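PDB 3I9Y: sensor protein from Vibrio parahaemolyticus, which probably phosphorylates itself on histidine with ATP as a two-component receptor kinase responsive to TMAO, of which this chain is the sensor domain. Local coordinates for residues E96-V101 with E179-T184; T194-N199 with V231-L236. All coordinates share one frame; numbering follows the deposited sequence.

Contact 1: E96-V101 with E179-T184; sequences EIDTRV and EARTLT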
loop_
_atom_site.group_PDB
_atom_site.type_symbol
_atom_site.label_atom_id
_atom_site.label_comp_id
_atom_site.label_asym_id
_atom_site.label_seq_id
_atom_site.Cartn_x
_atom_site.Cartn_y
_atom_site.Cartn_z
ATOM N N GLU A 96 -2.745 5.767 7.992
ATOM C CA GLU A 96 -3.252 5.206 9.167
ATOM C C GLU A 96 -1.945 4.710 9.953
ATOM O O GLU A 96 -1.879 4.838 11.218
ATOM C CB GLU A 96 -4.214 4.022 9.004
ATOM C CG GLU A 96 -5.830 4.333 8.460
ATOM C CD GLU A 96 -6.840 4.775 9.625
ATOM O OE1 GLU A 96 -6.255 4.906 10.814
ATOM O OE2 GLU A 96 -8.167 4.920 9.445
ATOM N N ILE A 97 -1.044 3.967 9.261
ATOM C CA ILE A 97 0.132 3.473 9.900
ATOM C C ILE A 97 1.064 4.608 10.454
ATOM O O ILE A 97 1.491 4.480 11.560
ATOM C CB ILE A 97 0.914 2.562 8.905
ATOM C CG1 ILE A 97 0.093 1.269 8.677
ATOM C CG2 ILE A 97 2.242 2.202 9.532
ATOM C CD1 ILE A 97 0.375 0.664 7.218
ATOM N N ASP A 98 1.415 5.667 9.698
ATOM C CA ASP A 98 2.273 6.650 10.240
ATOM C C ASP A 98 1.657 7.409 11.431
ATOM O O ASP A 98 2.371 7.678 12.349
ATOM C CB ASP A 98 2.747 7.688 9.205
ATOM C CG ASP A 98 3.664 6.970 8.094
ATOM O OD1 ASP A 98 4.023 5.746 8.260
ATOM O OD2 ASP A 98 4.055 7.597 7.106
ATOM N N THR A 99 0.375 7.673 11.386
ATOM C CA THR A 99 -0.236 8.340 12.512
ATOM C C THR A 99 -0.103 7.427 13.756
ATOM O O THR A 99 0.235 7.851 14.827
ATOM C CB THR A 99 -1.775 8.571 12.215
ATOM O OG1 THR A 99 -1.685 9.461 11.040
ATOM C CG2 THR A 99 -2.422 9.556 13.322
ATOM N N ARG A 100 -0.375 6.176 13.594
ATOM C CA ARG A 100 -0.311 5.310 14.750
ATOM C C ARG A 100 1.161 5.128 15.324
ATOM O O ARG A 100 1.336 5.033 16.557
ATOM C CB ARG A 100 -0.914 3.937 14.329
ATOM C CG ARG A 100 -2.458 3.851 14.506
ATOM C CD ARG A 100 -3.148 3.264 13.192
ATOM N NE ARG A 100 -4.666 3.259 13.065
ATOM C CZ ARG A 100 -5.324 2.621 13.982
ATOM N NH1 ARG A 100 -4.666 2.053 14.946
ATOM N NH2 ARG A 100 -6.594 2.452 13.934
ATOM N N VAL A 101 2.171 5.085 14.417
ATOM C CA VAL A 101 3.527 4.913 14.820
ATOM C C VAL A 101 3.918 6.197 15.580
ATOM O O VAL A 101 4.461 6.093 16.740
ATOM C CB VAL A 101 4.405 4.625 13.595
ATOM C CG1 VAL A 101 6.001 4.900 13.957
ATOM C CG2 VAL A 101 4.061 3.205 13.008
ATOM N N GLU A 179 11.045 -0.718 13.020
ATOM C CA GLU A 179 11.529 -1.668 12.031
ATOM C C GLU A 179 10.285 -2.276 11.226
ATOM O O GLU A 179 10.343 -2.498 9.990
ATOM C CB GLU A 179 12.161 -2.857 12.770
ATOM C CG GLU A 179 12.422 -3.852 11.714
ATOM C CD GLU A 179 13.263 -5.006 12.133
ATOM O OE1 GLU A 179 13.070 -5.449 13.282
ATOM O OE2 GLU A 179 14.095 -5.563 11.257
ATOM N N ALA A 180 9.227 -2.671 11.990
ATOM C CA ALA A 180 8.059 -3.265 11.440
ATOM C C ALA A 180 7.454 -2.418 10.273
ATOM O O ALA A 180 7.161 -3.038 9.260
ATOM C CB ALA A 180 6.943 -3.537 12.471
ATOM N N ARG A 181 7.454 -1.056 10.277
ATOM C CA ARG A 181 6.748 -0.421 9.190
ATOM C C ARG A 181 7.616 -0.363 7.975
ATOM O O ARG A 181 7.195 0.206 6.946
ATOM C CB ARG A 181 6.325 0.929 9.645
ATOM C CG ARG A 181 7.560 1.681 9.753
ATOM C CD ARG A 181 7.550 2.752 10.745
ATOM N NE ARG A 181 7.113 3.995 10.221
ATOM C CZ ARG A 181 7.428 5.232 10.534
ATOM N NH1 ARG A 181 8.281 5.747 11.362
ATOM N NH2 ARG A 181 6.374 6.120 10.297
ATOM N N THR A 182 8.845 -0.942 8.016
ATOM C CA THR A 182 9.700 -0.855 6.803
ATOM C C THR A 182 9.786 -2.271 6.236
ATOM O O THR A 182 10.366 -2.439 5.247
ATOM C CB THR A 182 11.198 -0.508 7.047
ATOM O OG1 THR A 182 11.807 -1.595 7.794
ATOM C CG2 THR A 182 11.365 0.853 7.798
ATOM N N LEU A 183 9.212 -3.235 6.829
ATOM C CA LEU A 183 9.406 -4.592 6.309
ATOM C C LEU A 183 8.499 -4.872 5.092
ATOM O O LEU A 183 7.307 -4.393 5.003
ATOM C CB LEU A 183 9.015 -5.670 7.379
ATOM C CG LEU A 183 9.756 -5.700 8.753
ATOM C CD1 LEU A 183 9.280 -6.881 9.715
ATOM C CD2 LEU A 183 11.330 -5.950 8.354
ATOM N N THR A 184 9.073 -5.661 4.151
ATOM C CA THR A 184 8.302 -6.029 2.974
ATOM C C THR A 184 8.102 -7.554 3.046
ATOM O O THR A 184 7.617 -8.182 2.103
ATOM C CB THR A 184 9.049 -5.711 1.642
ATOM O OG1 THR A 184 10.316 -6.350 1.756
ATOM C CG2 THR A 184 9.366 -4.221 1.390
HETATM O O HOH W 1 5.029 8.335 11.820
#

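Contact 2: T194-N199 with V231-L236; sequences TAFENN and VVFTIL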
loop_
_atom_site.group_PDB
_atom_site.type_symbol
_atom_site.label_atom_id
_atom_site.label_comp_id
_atom_site.label_asym_id
_atom_site.label_seq_id
_atom_site.Cartn_x
_atom_site.Cartn_y
_atom_site.Cartn_z
ATOM N N THR A 194 4.470 -10.573 17.231
ATOM C CA THR A 194 4.216 -11.370 18.482
ATOM C C THR A 194 5.437 -11.029 19.436
ATOM O O THR A 194 5.303 -10.936 20.647
ATOM C CB THR A 194 4.106 -12.952 18.255
ATOM O OG1 THR A 194 5.437 -13.468 18.126
ATOM C CG2 THR A 194 3.421 -13.322 17.087
ATOM N N ALA A 195 6.567 -10.747 18.838
ATOM C CA ALA A 195 7.670 -10.292 19.657
ATOM C C ALA A 195 7.331 -8.929 20.443
ATOM O O ALA A 195 7.639 -8.753 21.636
ATOM C CB ALA A 195 8.858 -10.103 18.803
ATOM N N PHE A 196 6.578 -8.020 19.861
ATOM C CA PHE A 196 6.349 -6.718 20.486
ATOM C C PHE A 196 5.354 -7.045 21.485
ATOM O O PHE A 196 5.332 -6.468 22.604
ATOM C CB PHE A 196 5.663 -5.746 19.431
ATOM C CG PHE A 196 5.141 -4.453 20.016
ATOM C CD1 PHE A 196 5.923 -3.270 19.919
ATOM C CD2 PHE A 196 3.918 -4.390 20.596
ATOM C CE1 PHE A 196 5.449 -2.062 20.426
ATOM C CE2 PHE A 196 3.411 -3.181 21.112
ATOM C CZ PHE A 196 4.162 -2.011 21.049
ATOM N N GLU A 197 4.432 -7.978 21.143
ATOM C CA GLU A 197 3.405 -8.266 22.180
ATOM C C GLU A 197 4.026 -8.954 23.482
ATOM O O GLU A 197 3.562 -8.734 24.607
ATOM C CB GLU A 197 2.383 -9.248 21.657
ATOM C CG GLU A 197 1.384 -9.621 22.749
ATOM C CD GLU A 197 0.202 -10.499 22.176
ATOM O OE1 GLU A 197 0.396 -11.434 21.306
ATOM O OE2 GLU A 197 -0.964 -10.221 22.573
ATOM N N ASN A 198 4.989 -9.821 23.294
ATOM C CA ASN A 198 5.620 -10.564 24.462
ATOM C C ASN A 198 6.384 -9.445 25.299
ATOM O O ASN A 198 6.219 -9.356 26.508
ATOM C CB ASN A 198 6.620 -11.583 23.941
ATOM C CG ASN A 198 5.935 -12.818 23.190
ATOM O OD1 ASN A 198 4.700 -13.192 23.451
ATOM N ND2 ASN A 198 6.744 -13.483 22.259
ATOM N N ASN A 199 7.041 -8.493 24.625
ATOM C CA ASN A 199 7.752 -7.393 25.336
ATOM C C ASN A 199 6.843 -6.573 26.118
ATOM O O ASN A 199 7.154 -6.171 27.220
ATOM C CB ASN A 199 8.465 -6.529 24.388
ATOM C CG ASN A 199 9.619 -7.151 23.953
ATOM O OD1 ASN A 199 9.978 -8.105 24.624
ATOM N ND2 ASN A 199 10.300 -6.726 22.821
ATOM N N VAL A 231 -3.053 -2.680 17.193
ATOM C CA VAL A 231 -3.878 -2.850 15.910
ATOM C C VAL A 231 -2.987 -2.344 14.763
ATOM O O VAL A 231 -3.232 -2.730 13.621
ATOM C CB VAL A 231 -5.192 -1.963 15.745
ATOM C CG1 VAL A 231 -5.973 -1.933 17.021
ATOM C CG2 VAL A 231 -4.827 -0.545 15.741
ATOM N N VAL A 232 -1.922 -1.531 14.994
ATOM C CA VAL A 232 -1.065 -1.078 13.795
ATOM C C VAL A 232 -0.439 -2.311 13.054
ATOM O O VAL A 232 -0.203 -2.306 11.855
ATOM C CB VAL A 232 -0.016 -0.135 14.266
ATOM C CG1 VAL A 232 1.136 -0.924 14.949
ATOM C CG2 VAL A 232 0.594 0.593 13.079
ATOM N N PHE A 233 -0.148 -3.445 13.737
ATOM C CA PHE A 233 0.432 -4.549 13.056
ATOM C C PHE A 233 -0.700 -5.195 12.120
ATOM O O PHE A 233 -0.345 -5.763 11.073
ATOM C CB PHE A 233 0.888 -5.651 14.100
ATOM C CG PHE A 233 2.158 -5.241 14.827
ATOM C CD1 PHE A 233 3.403 -5.334 14.193
ATOM C CD2 PHE A 233 2.019 -4.706 16.120
ATOM C CE1 PHE A 233 4.485 -4.898 14.864
ATOM C CE2 PHE A 233 3.115 -4.245 16.820
ATOM C CZ PHE A 233 4.359 -4.328 16.226
ATOM N N THR A 234 -1.997 -5.099 12.433
ATOM C CA THR A 234 -2.850 -5.751 11.460
ATOM C C THR A 234 -2.974 -4.756 10.333
ATOM O O THR A 234 -3.219 -5.205 9.258
ATOM C CB THR A 234 -4.243 -6.073 11.939
ATOM O OG1 THR A 234 -4.845 -4.828 12.195
ATOM C CG2 THR A 234 -4.225 -6.701 13.365
ATOM N N ILE A 235 -2.678 -3.442 10.470
ATOM C CA ILE A 235 -2.778 -2.501 9.281
ATOM C C ILE A 235 -1.521 -2.732 8.403
ATOM O O ILE A 235 -1.567 -2.723 7.140
ATOM C CB ILE A 235 -2.885 -1.043 9.720
ATOM C CG1 ILE A 235 -4.161 -0.923 10.658
ATOM C CG2 ILE A 235 -3.108 -0.216 8.433
ATOM C CD1 ILE A 235 -4.248 0.523 11.329
ATOM N N LEU A 236 -0.394 -3.104 9.063
ATOM C CA LEU A 236 0.838 -3.419 8.295
ATOM C C LEU A 236 0.585 -4.669 7.437
ATOM O O LEU A 236 1.126 -4.739 6.247
ATOM C CB LEU A 236 2.098 -3.665 9.175
ATOM C CG LEU A 236 2.552 -2.281 9.709
ATOM C CD1 LEU A 236 3.627 -2.668 10.884
ATOM C CD2 LEU A 236 3.380 -1.484 8.669
#

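Contact 1: E96-V101 with E179-T184
Arg181 NH2 has two partners, both held weakly: Asp98 OD1, 3.1 Å away, and a water that links it to Asp98 O. The carboxylate contact is a salt bridge, but its N-H...O angle is only 149°. Carboxylate and guanidinium planes stand 87° apart, and Asp98 OD1 alone of the two carboxylate oxygens bonds to Arg181, an end-on rather than two-pronged pairing. The water donates to Asp98 O at 2.8 Å and accepts from Arg181 NH2 at 3.0 Å, tying the guanidinium to main chain as well as side chain.

Val101 supplies the apolar half of the contact. Its CG1 methyl sits over the centre of one guanidinium face, 3.7 Å from Arg181 CZ, while its CG2 is turned to the aliphatic part, 4.2 Å from Arg181 CD. With chi1 at 70°, Arg181 CG lies between the backbone N and the carbonyl carbon, and the chain then bends at chi3 to bring the flat group over Val101 and beside Asp98. Nearer the backbone, Ile97 CG2 reaches Arg181 CB at 4.3 Å. Glu178 forms a salt bridge with Arg181 NH1, so the guanidinium has acidic partners on helix 158-180 (Glu178) and on helix 63-114 (Asp98), which should favour its charged form.

Helix 158-180 ends here, and a type I turn from Ala180 to Leu183 leads on toward helix 186-208. The contact thus joins the turn after helix 158-180 to the second half of the long helix 63-114, while Ile97 and Ala180 also pack against helix 232-267, through Gln239 and Phe233 respectively.

Contact 2: T194-N199 with V231-L236
Phe196 and Phe233 make the whole of this contact, a buried aromatic meeting between helix 186-208 and helix 232-267. The far end of the Phe233 ring does the touching: its CE2 lies over one face of the Phe196 ring, 3.8 Å from Phe196 CG, and its CZ comes to 3.7 Å from Phe196 CB. The planes are inclined by 54° and the centroids are 5.4 Å apart, an oblique pairing. With CG anti to the backbone N (chi1 169°), Phe196 turns CB and the CG side of its ring to Phe233.

Packing continues on the inner side, where Phe196 also touches Ile177 of helix 158-180 and Phe233 rests on Ile192 and Gln193 of helix 186-208, the turn before Phe196. On the solvent side Thr194 and Thr234 are exposed and make no contact across the segments; Thr234 OG1 turns back to donate to Val231 O, 3.0 Å away. No hydrogen bond or charge joins the two segments. Their association therefore rests on dispersion and the burial of aromatic surface, as expected inside a helical bundle.

How the contacts relate
Contacts 1 and 2 lie in one helical region of the sensor domain, their centres 11 Å apart, and follow each other in series along the chain. Segment 231-236 joins them directly. Ile235 CG2 packs against Ile97 CG1 at 3.5 Å, and Leu236 CD2 lies 3.6 Å from Arg181 CA, so helix 232-267 borders both segments of contact 1 while Phe233 faces helix 186-208. The turn after helix 158-180 leads into helix 186-208, which carries the other half of contact 2. A polar, partly exposed connection and a buried aromatic one thus tie together helices 63-114, 158-180, 186-208 and 232-267 of a sensor domain built as two stacked four-helix bundles.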